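Cellulosomal-scaffolding protein A (Clostridium thermocellum, PDB 4B9F) carries, in the scaffolding subunit of the cellulosome, a family 3a carbohydrate-binding module, which probably attaches the complex to crystalline cellulose. Local coordinates at residues 16-21 with 121-126; 35-40 with 94-99; 40-45 with 140-145; 55-60 with 108-113. All coordinates share one frame; numbering follows the deposited sequence. Where two conformers were deposited one is given.

Contact 1 (16-21 with 121-126). With CA (calcium ion), chain C.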
loop_
_atom_site.group_PDB
_atom_site.type_symbol
_atom_site.label_atom_id
_atom_site.label_comp_id
_atom_site.label_asym_id
_atom_site.label_seq_id
_atom_site.Cartn_x
_atom_site.Cartn_y
_atom_site.Cartn_z
ATOM N N ASN A 16 -2.404 -10.514 -14.010
ATOM C CA ASN A 16 -3.121 -11.261 -12.979
ATOM C C ASN A 16 -2.634 -10.965 -11.559
ATOM O O ASN A 16 -3.098 -11.567 -10.598
ATOM C CB ASN A 16 -3.157 -12.768 -13.278
ATOM C CG ASN A 16 -1.788 -13.433 -13.205
ATOM O OD1 ASN A 16 -0.838 -12.903 -12.637
ATOM N ND2 ASN A 16 -1.699 -14.627 -13.767
ATOM N N SER A 17 -1.687 -10.047 -11.436
ATOM C CA SER A 17 -1.227 -9.632 -10.128
ATOM C C SER A 17 -0.980 -8.141 -10.132
ATOM O O SER A 17 -0.478 -7.582 -11.109
ATOM C CB SER A 17 0.060 -10.367 -9.753
ATOM O OG SER A 17 -0.122 -11.771 -9.844
ATOM N N ILE A 18 -1.352 -7.506 -9.032
ATOM C CA ILE A 18 -1.087 -6.088 -8.815
ATOM C C ILE A 18 -0.070 -5.974 -7.678
ATOM O O ILE A 18 -0.165 -6.683 -6.677
ATOM C CB ILE A 18 -2.392 -5.317 -8.532
ATOM C CG1 ILE A 18 -3.251 -5.334 -9.805
ATOM C CG2 ILE A 18 -2.103 -3.865 -8.132
ATOM C CD1 ILE A 18 -4.660 -4.789 -9.651
ATOM N N ASN A 19 0.918 -5.100 -7.851
ATOM C CA ASN A 19 2.077 -5.061 -6.965
ATOM C C ASN A 19 2.368 -3.658 -6.463
ATOM O O ASN A 19 3.298 -2.996 -6.930
ATOM C CB ASN A 19 3.311 -5.622 -7.679
ATOM C CG ASN A 19 3.147 -7.074 -8.061
ATOM O OD1 ASN A 19 2.463 -7.404 -9.033
ATOM N ND2 ASN A 19 3.754 -7.955 -7.285
ATOM N N PRO A 20 1.563 -3.187 -5.505
ATOM C CA PRO A 20 1.765 -1.845 -4.953
ATOM C C PRO A 20 3.014 -1.811 -4.074
ATOM O O PRO A 20 3.157 -2.648 -3.179
ATOM C CB PRO A 20 0.492 -1.610 -4.125
ATOM C CG PRO A 20 -0.005 -2.976 -3.806
ATOM C CD PRO A 20 0.433 -3.901 -4.892
ATOM N N GLN A 21 3.900 -0.851 -4.328
ATOM C CA GLN A 21 5.095 -0.657 -3.504
ATOM C C GLN A 21 4.949 0.648 -2.733
ATOM O O GLN A 21 4.802 1.707 -3.342
ATOM C CB GLN A 21 6.356 -0.575 -4.373
ATOM C CG GLN A 21 6.412 -1.582 -5.508
ATOM C CD GLN A 21 6.716 -2.982 -5.040
ATOM O OE1 GLN A 21 7.751 -3.231 -4.414
ATOM N NE2 GLN A 21 5.825 -3.915 -5.360
ATOM N N TYR A 121 -6.702 -8.533 -14.287
ATOM C CA TYR A 121 -7.052 -7.154 -14.005
ATOM C C TYR A 121 -6.614 -6.282 -15.178
ATOM O O TYR A 121 -5.720 -6.652 -15.959
ATOM C CB TYR A 121 -6.253 -6.637 -12.819
ATOM C CG TYR A 121 -6.498 -7.255 -11.472
ATOM C CD1 TYR A 121 -7.603 -6.891 -10.699
ATOM C CD2 TYR A 121 -5.580 -8.150 -10.929
ATOM C CE1 TYR A 121 -7.796 -7.429 -9.427
ATOM C CE2 TYR A 121 -5.766 -8.694 -9.676
ATOM C CZ TYR A 121 -6.869 -8.328 -8.922
ATOM O OH TYR A 121 -7.029 -8.861 -7.665
ATOM N N THR A 122 -7.209 -5.096 -15.248
ATOM C CA THR A 122 -6.797 -4.036 -16.154
ATOM C C THR A 122 -6.332 -2.876 -15.287
ATOM O O THR A 122 -7.090 -2.416 -14.431
ATOM C CB THR A 122 -7.996 -3.570 -16.993
ATOM O OG1 THR A 122 -8.397 -4.633 -17.866
ATOM C CG2 THR A 122 -7.649 -2.325 -17.802
ATOM N N GLN A 123 -5.102 -2.406 -15.481
ATOM C CA GLN A 123 -4.574 -1.374 -14.589
ATOM C C GLN A 123 -4.866 0.056 -15.035
ATOM O O GLN A 123 -4.752 0.981 -14.241
ATOM C CB GLN A 123 -3.077 -1.576 -14.347
ATOM C CG GLN A 123 -2.746 -2.958 -13.800
ATOM C CD GLN A 123 -1.417 -2.980 -13.084
ATOM O OE1 GLN A 123 -1.341 -2.703 -11.883
ATOM N NE2 GLN A 123 -0.360 -3.310 -13.809
ATOM N N SER A 124 -5.265 0.226 -16.291
ATOM C CA SER A 124 -5.457 1.560 -16.855
ATOM C C SER A 124 -6.664 2.276 -16.261
ATOM O O SER A 124 -6.810 3.479 -16.434
ATOM C CB SER A 124 -5.616 1.489 -18.373
ATOM O OG SER A 124 -6.821 0.828 -18.715
ATOM N N ASN A 125 -7.542 1.536 -15.591
ATOM C CA ASN A 125 -8.725 2.122 -14.961
ATOM C C ASN A 125 -8.660 2.025 -13.435
ATOM O O ASN A 125 -9.687 1.879 -12.769
ATOM C CB ASN A 125 -10.016 1.487 -15.516
ATOM C CG ASN A 125 -10.075 -0.010 -15.291
ATOM O OD1 ASN A 125 -9.156 -0.593 -14.720
ATOM N ND2 ASN A 125 -11.168 -0.637 -15.718
ATOM N N ASP A 126 -7.445 2.122 -12.897
ATOM C CA ASP A 126 -7.208 2.065 -11.447
ATOM C C ASP A 126 -6.665 3.395 -10.938
ATOM O O ASP A 126 -5.554 3.801 -11.309
ATOM C CB ASP A 126 -6.194 0.967 -11.097
ATOM C CG ASP A 126 -6.684 -0.423 -11.432
ATOM O OD1 ASP A 126 -7.898 -0.591 -11.653
ATOM O OD2 ASP A 126 -5.846 -1.351 -11.453
HETATM CA CA CA C . -8.996 -2.274 -12.986
HETATM O O HOH W 1 0.801 -3.396 -10.279
HETATM O O HOH W 2 -7.273 -3.585 -11.745
#
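The Tyr121 ring takes the CD1 methyl of Ile18 on one face in a CH-pi contact, CD1 standing 3.7 Å from the ring centroid and 15° off its normal. Ile18 CD1 sits off-centre, 3.6 Å from Tyr121 CG. At the ring edge, near its plane, come Asn16 O, 4.0 Å from Tyr121 CE2, and Ser17 N. Ile18 has CG1 anti to its carbonyl carbon (chi1 -67°) and an extended end, which carries CD1 across the ring at about a right angle. Ile18 CG1 and CG2 lie 3.9 and 4.0 Å from Gln123 OE1, the two side chains running in opposite directions. A water that accepts from Asn19 N lies within hydrogen-bonding distance of this OE1; Gln123 NE2 is held by Ser12 O and Asn10 O. Thr122 O, just before the type I turn from Gln123 to Asp126, and Asn125 OD1 and Asp126 OD1 within it bind the calcium ion, each at 2.4 Å; Thr44, Asp46 and a water that also donates to Asp126 OD2 complete the site. Ile18 touches Phe113 of strand 106-115 and Tyr41 of strand 37-43, while Tyr121 pairs with Thr15 in the small two-stranded sheet of 14-15 and 121-122.

Contact 2 (35-40 with 94-99)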
loop_
_atom_site.group_PDB
_atom_site.type_symbol
_atom_site.label_atom_id
_atom_site.label_comp_id
_atom_site.label_asym_id
_atom_site.label_seq_id
_atom_site.Cartn_x
_atom_site.Cartn_y
_atom_site.Cartn_z
ATOM N N SER A 35 0.789 -0.200 14.347
ATOM C CA SER A 35 -0.449 -0.955 14.516
ATOM C C SER A 35 -1.676 -0.076 14.270
ATOM O O SER A 35 -2.786 -0.589 14.123
ATOM C CB SER A 35 -0.518 -1.625 15.897
ATOM O OG SER A 35 -0.805 -0.689 16.921
ATOM N N LYS A 36 -1.467 1.241 14.228
ATOM C CA LYS A 36 -2.546 2.189 13.955
ATOM C C LYS A 36 -2.512 2.749 12.531
ATOM O O LYS A 36 -3.399 3.509 12.151
ATOM C CB LYS A 36 -2.487 3.363 14.938
ATOM C CG LYS A 36 -2.338 2.970 16.393
ATOM C CD LYS A 36 -3.583 2.285 16.915
ATOM C CE LYS A 36 -3.509 2.123 18.427
ATOM N NZ LYS A 36 -4.701 1.429 18.982
ATOM N N LEU A 37 -1.497 2.385 11.745
ATOM C CA LEU A 37 -1.325 2.943 10.407
ATOM C C LEU A 37 -1.983 2.074 9.351
ATOM O O LEU A 37 -1.784 0.860 9.326
ATOM C CB LEU A 37 0.157 3.088 10.072
ATOM C CG LEU A 37 0.474 3.688 8.700
ATOM C CD1 LEU A 37 0.006 5.144 8.606
ATOM C CD2 LEU A 37 1.964 3.589 8.406
ATOM N N THR A 38 -2.784 2.688 8.486
ATOM C CA THR A 38 -3.316 1.961 7.340
ATOM C C THR A 38 -3.020 2.722 6.051
ATOM O O THR A 38 -2.912 3.957 6.059
ATOM C CB THR A 38 -4.826 1.699 7.457
ATOM O OG1 THR A 38 -5.503 2.941 7.659
ATOM C CG2 THR A 38 -5.128 0.749 8.613
ATOM N N LEU A 39 -2.871 1.976 4.958
ATOM C CA LEU A 39 -2.577 2.525 3.645
ATOM C C LEU A 39 -3.628 2.015 2.674
ATOM O O LEU A 39 -4.037 0.847 2.758
ATOM C CB LEU A 39 -1.193 2.054 3.179
ATOM C CG LEU A 39 -0.046 2.306 4.161
ATOM C CD1 LEU A 39 1.238 1.615 3.683
ATOM C CD2 LEU A 39 0.199 3.782 4.346
ATOM N N ARG A 40 -4.057 2.858 1.738
ATOM C CA ARG A 40 -5.074 2.436 0.781
ATOM C C ARG A 40 -4.586 2.565 -0.648
ATOM O O ARG A 40 -4.010 3.594 -1.036
ATOM C CB ARG A 40 -6.366 3.247 0.948
ATOM C CG ARG A 40 -7.007 3.104 2.287
ATOM C CD ARG A 40 -8.334 3.834 2.371
ATOM N NE ARG A 40 -8.830 3.767 3.736
ATOM C CZ ARG A 40 -9.909 4.401 4.178
ATOM N NH1 ARG A 40 -10.642 5.138 3.352
ATOM N NH2 ARG A 40 -10.259 4.283 5.453
ATOM N N ILE A 94 -3.761 -1.858 3.530
ATOM C CA ILE A 94 -2.603 -2.467 4.159
ATOM C C ILE A 94 -2.562 -1.997 5.606
ATOM O O ILE A 94 -2.727 -0.804 5.887
ATOM C CB ILE A 94 -1.291 -2.111 3.409
ATOM C CG1 ILE A 94 -1.300 -2.751 2.014
ATOM C CG2 ILE A 94 -0.081 -2.580 4.213
ATOM C CD1 ILE A 94 -0.129 -2.346 1.132
ATOM N N SER A 95 -2.348 -2.942 6.513
ATOM C CA SER A 95 -2.212 -2.649 7.931
ATOM C C SER A 95 -1.058 -3.462 8.522
ATOM O O SER A 95 -0.423 -4.270 7.820
ATOM C CB SER A 95 -3.526 -2.933 8.672
ATOM O OG SER A 95 -3.905 -4.288 8.506
ATOM N N PHE A 96 -0.791 -3.248 9.809
ATOM C CA PHE A 96 0.385 -3.819 10.465
ATOM C C PHE A 96 -0.012 -4.398 11.805
ATOM O O PHE A 96 -0.799 -3.792 12.544
ATOM C CB PHE A 96 1.461 -2.750 10.673
ATOM C CG PHE A 96 1.847 -2.047 9.411
ATOM C CD1 PHE A 96 1.117 -0.953 8.951
ATOM C CD2 PHE A 96 2.926 -2.490 8.659
ATOM C CE1 PHE A 96 1.446 -0.323 7.764
ATOM C CE2 PHE A 96 3.273 -1.850 7.470
ATOM C CZ PHE A 96 2.529 -0.764 7.027
ATOM N N THR A 97 0.552 -5.556 12.129
ATOM C CA THR A 97 0.245 -6.217 13.389
ATOM C C THR A 97 0.917 -5.538 14.576
ATOM O O THR A 97 0.502 -5.721 15.718
ATOM C CB THR A 97 0.644 -7.698 13.365
ATOM O OG1 THR A 97 2.057 -7.808 13.159
ATOM C CG2 THR A 97 -0.099 -8.439 12.252
ATOM N N GLY A 98 1.955 -4.758 14.303
ATOM C CA GLY A 98 2.694 -4.094 15.352
ATOM C C GLY A 98 3.878 -3.365 14.760
ATOM O O GLY A 98 4.025 -3.298 13.538
ATOM N N GLY A 99 4.727 -2.822 15.624
ATOM C CA GLY A 99 5.899 -2.085 15.186
ATOM C C GLY A 99 5.790 -0.593 15.435
ATOM O O GLY A 99 4.704 -0.050 15.649
HETATM O O HOH W 3 -3.406 -3.653 13.258
HETATM O O HOH W 4 -2.253 -1.066 11.108
#
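Leu39 and Ile94 face each other as an antiparallel hydrogen-bonded pair, joining strands 37-43 and 88-96 in the five-stranded sheet of this beta sandwich. Leu39 N reaches Ile94 O at 2.9 Å and Ile94 N returns to Leu39 O at 2.8 Å. Beside them, Thr38 CA makes a CA-H...O contact of 3.2 Å with Ile94 O. The CB atoms of Leu39 and Ile94 meet on the sheet's inner face, where both side chains also touch Phe22 of strand 20-26. Phe96 belongs to this apolar group. Its ring lies alongside Leu37, the two side chains pointing the same way, with Leu37 CD2 4.0 Å from Phe96 CE1. The ring edge is turned to the backbone: Leu37 O lies in the ring plane, 3.4 Å from Phe96 CD1. Leu37 places its branch there with CG anti to the backbone N (chi1 -179°), while Leu39 CD1 comes near the rim at CZ.

Beyond Leu37 the strands are bridged by water. One water accepts from Phe96 N and lies 2.7 Å from Leu37 O, filling the place of a direct backbone bond. Outermost, Ser35 OG is held by Asp33, and Ser35 CA points its hydrogen at Phe96 O. A second water closes this end, donating to Phe96 O at 2.7 Å and to Ser35 O at 3.2 Å.

Contact 3 (40-45 with 140-145). With CA (calcium ion), chain C.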
loop_
_atom_site.group_PDB
_atom_site.type_symbol
_atom_site.label_atom_id
_atom_site.label_comp_id
_atom_site.label_asym_id
_atom_site.label_seq_id
_atom_site.Cartn_x
_atom_site.Cartn_y
_atom_site.Cartn_z
ATOM N N ARG A 40 -4.057 2.858 1.738
ATOM C CA ARG A 40 -5.074 2.436 0.781
ATOM C C ARG A 40 -4.586 2.565 -0.648
ATOM O O ARG A 40 -4.010 3.594 -1.036
ATOM C CB ARG A 40 -6.366 3.247 0.948
ATOM C CG ARG A 40 -7.007 3.104 2.287
ATOM C CD ARG A 40 -8.334 3.834 2.371
ATOM N NE ARG A 40 -8.830 3.767 3.736
ATOM C CZ ARG A 40 -9.909 4.401 4.178
ATOM N NH1 ARG A 40 -10.642 5.138 3.352
ATOM N NH2 ARG A 40 -10.259 4.283 5.453
ATOM N N TYR A 41 -4.824 1.499 -1.418
ATOM C CA TYR A 41 -4.563 1.455 -2.847
ATOM C C TYR A 41 -5.898 1.225 -3.563
ATOM O O TYR A 41 -6.503 0.165 -3.419
ATOM C CB TYR A 41 -3.566 0.329 -3.171
ATOM C CG TYR A 41 -3.268 0.241 -4.648
ATOM C CD1 TYR A 41 -2.293 1.044 -5.225
ATOM C CD2 TYR A 41 -3.987 -0.618 -5.485
ATOM C CE1 TYR A 41 -2.031 0.998 -6.582
ATOM C CE2 TYR A 41 -3.729 -0.672 -6.845
ATOM C CZ TYR A 41 -2.748 0.140 -7.384
ATOM O OH TYR A 41 -2.468 0.126 -8.725
ATOM N N TYR A 42 -6.346 2.225 -4.324
ATOM C CA TYR A 42 -7.667 2.202 -4.940
ATOM C C TYR A 42 -7.613 1.718 -6.378
ATOM O O TYR A 42 -6.742 2.125 -7.156
ATOM C CB TYR A 42 -8.268 3.604 -4.940
ATOM C CG TYR A 42 -8.310 4.300 -3.607
ATOM C CD1 TYR A 42 -9.386 4.117 -2.741
ATOM C CD2 TYR A 42 -7.313 5.203 -3.240
ATOM C CE1 TYR A 42 -9.454 4.794 -1.531
ATOM C CE2 TYR A 42 -7.368 5.883 -2.023
ATOM C CZ TYR A 42 -8.446 5.673 -1.181
ATOM O OH TYR A 42 -8.513 6.367 0.005
ATOM N N TYR A 43 -8.574 0.888 -6.756
ATOM C CA TYR A 43 -8.584 0.320 -8.091
ATOM C C TYR A 43 -9.972 -0.187 -8.455
ATOM O O TYR A 43 -10.894 -0.141 -7.641
ATOM C CB TYR A 43 -7.548 -0.819 -8.176
ATOM C CG TYR A 43 -7.864 -2.028 -7.308
ATOM C CD1 TYR A 43 -7.642 -2.007 -5.933
ATOM C CD2 TYR A 43 -8.381 -3.190 -7.870
ATOM C CE1 TYR A 43 -7.935 -3.113 -5.134
ATOM C CE2 TYR A 43 -8.681 -4.297 -7.085
ATOM C CZ TYR A 43 -8.451 -4.256 -5.717
ATOM O OH TYR A 43 -8.730 -5.348 -4.929
ATOM N N THR A 44 -10.114 -0.647 -9.693
ATOM C CA THR A 44 -11.336 -1.303 -10.128
ATOM C C THR A 44 -11.051 -2.788 -10.296
ATOM O O THR A 44 -10.103 -3.177 -10.980
ATOM C CB THR A 44 -11.855 -0.727 -11.458
ATOM O OG1 THR A 44 -10.769 -0.638 -12.393
ATOM C CG2 THR A 44 -12.449 0.652 -11.249
ATOM N N VAL A 45 -11.877 -3.619 -9.673
ATOM C CA VAL A 45 -11.611 -5.053 -9.613
ATOM C C VAL A 45 -11.747 -5.775 -10.965
ATOM O O VAL A 45 -11.138 -6.823 -11.160
ATOM C CB VAL A 45 -12.488 -5.712 -8.512
ATOM C CG1 VAL A 45 -13.969 -5.660 -8.883
ATOM C CG2 VAL A 45 -12.036 -7.139 -8.213
ATOM N N GLN A 140 -2.339 9.878 -4.928
ATOM C CA GLN A 140 -3.517 9.071 -5.236
ATOM C C GLN A 140 -3.532 7.747 -4.492
ATOM O O GLN A 140 -4.303 6.853 -4.826
ATOM C CB GLN A 140 -3.726 8.902 -6.747
ATOM C CG GLN A 140 -3.899 10.275 -7.419
ATOM C CD GLN A 140 -4.300 10.244 -8.892
ATOM O OE1 GLN A 140 -4.719 9.220 -9.439
ATOM N NE2 GLN A 140 -4.176 11.394 -9.541
ATOM N N VAL A 141 -2.669 7.641 -3.484
ATOM C CA VAL A 141 -2.819 6.643 -2.426
ATOM C C VAL A 141 -2.961 7.420 -1.118
ATOM O O VAL A 141 -2.541 8.573 -1.036
ATOM C CB VAL A 141 -1.620 5.664 -2.333
ATOM C CG1 VAL A 141 -1.566 4.752 -3.560
ATOM C CG2 VAL A 141 -0.314 6.421 -2.140
ATOM N N THR A 142 -3.579 6.810 -0.115
ATOM C CA THR A 142 -3.833 7.511 1.137
ATOM C C THR A 142 -3.305 6.732 2.340
ATOM O O THR A 142 -3.055 5.516 2.260
ATOM C CB THR A 142 -5.332 7.778 1.325
ATOM O OG1 THR A 142 -6.043 6.539 1.226
ATOM C CG2 THR A 142 -5.839 8.736 0.251
ATOM N N ALA A 143 -3.137 7.445 3.451
ATOM C CA ALA A 143 -2.702 6.854 4.705
ATOM C C ALA A 143 -3.520 7.430 5.840
ATOM O O ALA A 143 -3.845 8.630 5.840
ATOM C CB ALA A 143 -1.217 7.103 4.942
ATOM N N TYR A 144 -3.842 6.567 6.802
ATOM C CA TYR A 144 -4.637 6.928 7.973
ATOM C C TYR A 144 -3.917 6.452 9.223
ATOM O O TYR A 144 -3.323 5.374 9.225
ATOM C CB TYR A 144 -6.028 6.288 7.910
ATOM C CG TYR A 144 -6.858 6.764 6.741
ATOM C CD1 TYR A 144 -6.609 6.300 5.454
ATOM C CD2 TYR A 144 -7.887 7.689 6.917
ATOM C CE1 TYR A 144 -7.344 6.744 4.376
ATOM C CE2 TYR A 144 -8.638 8.136 5.846
ATOM C CZ TYR A 144 -8.362 7.662 4.580
ATOM O OH TYR A 144 -9.092 8.107 3.507
ATOM N N LEU A 145 -3.966 7.259 10.279
ATOM C CA LEU A 145 -3.399 6.861 11.561
ATOM C C LEU A 145 -4.544 6.854 12.560
ATOM O O LEU A 145 -5.156 7.895 12.813
ATOM C CB LEU A 145 -2.301 7.838 11.991
ATOM C CG LEU A 145 -1.430 7.429 13.179
ATOM C CD1 LEU A 145 -0.696 6.117 12.889
ATOM C CD2 LEU A 145 -0.439 8.532 13.523
HETATM CA CA CA C . -8.996 -2.274 -12.986
HETATM O O HOH W 2 -7.273 -3.585 -11.745
#
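Gln140 meets Tyr42 through its backbone: Gln140 O lies in the plane of the Tyr42 ring, at its edge, 3.8 Å from CD2. The same carbonyl is bonded to Ser128 OG, which also bonds to Tyr42 N. Next, Val141 brings CB to 3.4 Å from Arg40 O, and passes CG1 to CD1 of the Tyr41 ring on the buried side. Thr142 forms the antiparallel hydrogen-bonded pair with Arg40. Arg40 N to Thr142 O is 2.9 Å, whereas the return bond from Thr142 N to Arg40 O is weak at 3.4 Å. This pair joins strands 37-43 and 142-145 in the five-stranded sheet of the sandwich; beyond Tyr43, strand 37-43 runs into the calcium site, where Thr44 binds the metal through O and OG1.

Thr142 OG1 lies between its backbone N and carbonyl carbon (chi1 55°), within 2.8 Å of Tyr42 OH in a hydrogen bond whose donor may be either hydroxyl; it also touches Arg40 CB. Ala143 turns away, against Val150 and Leu39. Tyr144 then offers a ring face to Arg40, whose chain, extended from CG to NE, lays the guanidinium flat on it, the planes 22° apart. This is a cation-pi stack: Arg40 CZ is 3.9 Å from the ring centroid, and Arg40 NE approaches Tyr144 CE1 at 3.4 Å.

Contact 4 (55-60 with 108-113)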
loop_
_atom_site.group_PDB
_atom_site.type_symbol
_atom_site.label_atom_id
_atom_site.label_comp_id
_atom_site.label_asym_id
_atom_site.label_seq_id
_atom_site.Cartn_x
_atom_site.Cartn_y
_atom_site.Cartn_z
ATOM N N CYS A 55 2.475 -9.879 1.369
ATOM C CA CYS A 55 3.619 -8.986 1.252
ATOM C C CYS A 55 4.863 -9.790 0.856
ATOM O O CYS A 55 5.220 -10.737 1.551
ATOM C CB CYS A 55 3.851 -8.259 2.571
ATOM S SG CYS A 55 5.189 -7.072 2.511
ATOM N N ASP A 56 5.507 -9.416 -0.253
ATOM C CA ASP A 56 6.749 -10.076 -0.698
ATOM C C ASP A 56 7.901 -9.772 0.257
ATOM O O ASP A 56 8.791 -10.598 0.493
ATOM C CB ASP A 56 7.202 -9.560 -2.073
ATOM C CG ASP A 56 6.312 -9.993 -3.215
ATOM O OD1 ASP A 56 5.522 -10.949 -3.055
ATOM O OD2 ASP A 56 6.453 -9.383 -4.310
ATOM N N HIS A 57 7.917 -8.549 0.770
ATOM C CA HIS A 57 9.037 -8.060 1.555
ATOM C C HIS A 57 8.627 -6.757 2.213
ATOM O O HIS A 57 8.090 -5.873 1.556
ATOM C CB HIS A 57 10.242 -7.793 0.648
ATOM C CG HIS A 57 11.380 -7.132 1.353
ATOM N ND1 HIS A 57 11.999 -7.696 2.444
ATOM C CD2 HIS A 57 11.999 -5.948 1.137
ATOM C CE1 HIS A 57 12.962 -6.895 2.865
ATOM N NE2 HIS A 57 12.986 -5.828 2.086
ATOM N N ALA A 58 8.881 -6.633 3.508
ATOM C CA ALA A 58 8.724 -5.348 4.185
ATOM C C ALA A 58 9.783 -5.222 5.253
ATOM O O ALA A 58 10.153 -6.209 5.897
ATOM C CB ALA A 58 7.335 -5.213 4.797
ATOM N N ALA A 59 10.257 -4.002 5.460
ATOM C CA ALA A 59 11.253 -3.774 6.489
ATOM C C ALA A 59 11.144 -2.370 7.029
ATOM O O ALA A 59 10.761 -1.439 6.307
ATOM C CB ALA A 59 12.672 -4.043 5.958
ATOM N N ILE A 60 11.466 -2.232 8.310
ATOM C CA ILE A 60 11.603 -0.924 8.935
ATOM C C ILE A 60 13.085 -0.587 8.959
ATOM O O ILE A 60 13.899 -1.359 9.486
ATOM C CB ILE A 60 11.036 -0.909 10.371
ATOM C CG1 ILE A 60 9.556 -1.313 10.364
ATOM C CG2 ILE A 60 11.233 0.462 11.004
ATOM C CD1 ILE A 60 8.972 -1.537 11.767
ATOM N N GLN A 108 9.244 0.137 4.295
ATOM C CA GLN A 108 9.047 -0.162 2.887
ATOM C C GLN A 108 8.237 -1.436 2.784
ATOM O O GLN A 108 8.527 -2.408 3.479
ATOM C CB GLN A 108 10.391 -0.340 2.197
ATOM C CG GLN A 108 10.298 -0.639 0.718
ATOM C CD GLN A 108 11.626 -0.421 0.017
ATOM O OE1 GLN A 108 12.308 0.582 0.257
ATOM N NE2 GLN A 108 12.008 -1.360 -0.841
ATOM N N ILE A 109 7.222 -1.419 1.927
ATOM C CA ILE A 109 6.292 -2.538 1.774
ATOM C C ILE A 109 6.154 -2.900 0.311
ATOM O O ILE A 109 5.753 -2.071 -0.507
ATOM C CB ILE A 109 4.886 -2.186 2.324
ATOM C CG1 ILE A 109 4.983 -1.739 3.785
ATOM C CG2 ILE A 109 3.921 -3.368 2.143
ATOM C CD1 ILE A 109 4.796 -0.223 3.972
ATOM N N GLN A 110 6.488 -4.140 -0.018
ATOM C CA GLN A 110 6.373 -4.627 -1.385
ATOM C C GLN A 110 5.180 -5.575 -1.415
ATOM O O GLN A 110 5.284 -6.747 -1.056
ATOM C CB GLN A 110 7.695 -5.270 -1.811
ATOM C CG GLN A 110 8.808 -4.234 -1.658
ATOM C CD GLN A 110 10.203 -4.689 -2.017
ATOM O OE1 GLN A 110 11.162 -4.055 -1.597
ATOM N NE2 GLN A 110 10.331 -5.763 -2.804
ATOM N N GLY A 111 4.023 -5.024 -1.776
ATOM C CA GLY A 111 2.769 -5.750 -1.699
ATOM C C GLY A 111 2.413 -6.461 -2.983
ATOM O O GLY A 111 2.928 -6.132 -4.047
ATOM N N ARG A 112 1.513 -7.433 -2.885
ATOM C CA ARG A 112 1.099 -8.185 -4.053
ATOM C C ARG A 112 -0.293 -8.734 -3.809
ATOM O O ARG A 112 -0.592 -9.222 -2.712
ATOM C CB ARG A 112 2.073 -9.338 -4.304
ATOM C CG ARG A 112 1.770 -10.150 -5.549
ATOM C CD ARG A 112 2.969 -11.012 -5.919
ATOM N NE ARG A 112 3.354 -11.875 -4.815
ATOM C CZ ARG A 112 2.788 -13.053 -4.558
ATOM N NH1 ARG A 112 1.824 -13.514 -5.349
ATOM N NH2 ARG A 112 3.185 -13.775 -3.512
ATOM N N PHE A 113 -1.151 -8.665 -4.817
ATOM C CA PHE A 113 -2.459 -9.303 -4.681
ATOM C C PHE A 113 -2.969 -9.870 -5.994
ATOM O O PHE A 113 -2.551 -9.446 -7.078
ATOM C CB PHE A 113 -3.488 -8.418 -3.956
ATOM C CG PHE A 113 -3.896 -7.169 -4.689
ATOM C CD1 PHE A 113 -4.970 -7.189 -5.569
ATOM C CD2 PHE A 113 -3.274 -5.951 -4.429
ATOM C CE1 PHE A 113 -5.409 -6.026 -6.193
ATOM C CE2 PHE A 113 -3.701 -4.789 -5.059
ATOM C CZ PHE A 113 -4.764 -4.829 -5.945
HETATM O O HOH W 5 5.533 -6.805 -4.907
HETATM O O HOH W 6 8.875 -7.728 -4.405
HETATM O O HOH W 7 4.714 -12.752 -1.412
#
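Asp56 and Arg112 form the salt bridge of this contact: Arg112 NE meets the syn lone pair of Asp56 OD1 at 2.9 Å in an almost straight bond (179°), with carboxylate and guanidinium nearly coplanar. The bend of Arg112 at chi3 (57°) turns NE toward the carboxylate. Of three waters, one donates to Asp56 OD1 and accepts from Arg112 NH2; the other two donate to Asp56 OD2, one also serving Gly111 O and the other accepting from Gln110 NE2.

Backbone bonds run between the strands, the first chain turning a corner at Asp56. Asp56 N binds Gln110 O and Gln110 N binds His57 O, each at 2.8 Å. Ala59 and Gln108 exchange a reciprocal pair.

Among polar side chains, Gln108 NE2 donates to Gln110 OE1 at 2.9 Å. That oxygen also lies near the plane of the His57 ring, 3.4 Å from CD2, and the ring and amide planes stand 78° apart.

Apolar contacts line the inner face: Cys55 SG meets Ile109 CG2 at 3.9 Å, and the Ala58 methyl lies near Ile109 CG1, all three residues touching Val74 of strand 74-85. Strands 51-61 and 106-115 thus pair antiparallel in the six-stranded sheet of the beta sandwich; Asp56, His57 and Arg112 on its outer side, with Tyr67, are consistent with the flat polar and aromatic strip by which family 3a modules probably lie on crystalline cellulose.

How the contacts relate
Contacts 2 and 3 lie on either side of strand 37-43 in one sheet and share Arg40; contact 4 belongs to the other sheet. The two layers meet where Ile109 of contact 4 touches Phe96 and Leu39 of contact 2, and where Phe113 packs on Tyr43 of contact 3. Contact 1, the most buried, joins contact 4 through probable backbone bonds from Ile18 and Pro20 to strand 106-115, and contact 3 through the shared calcium ion. Chemistry follows place: a metal and a CH-pi contact in contact 1, apolar side chains inside and water-bridged backbone at the end of contact 2, and at least partly exposed charged groups in contacts 3 and 4, stacked on a ring in one and salt-bridged in the other.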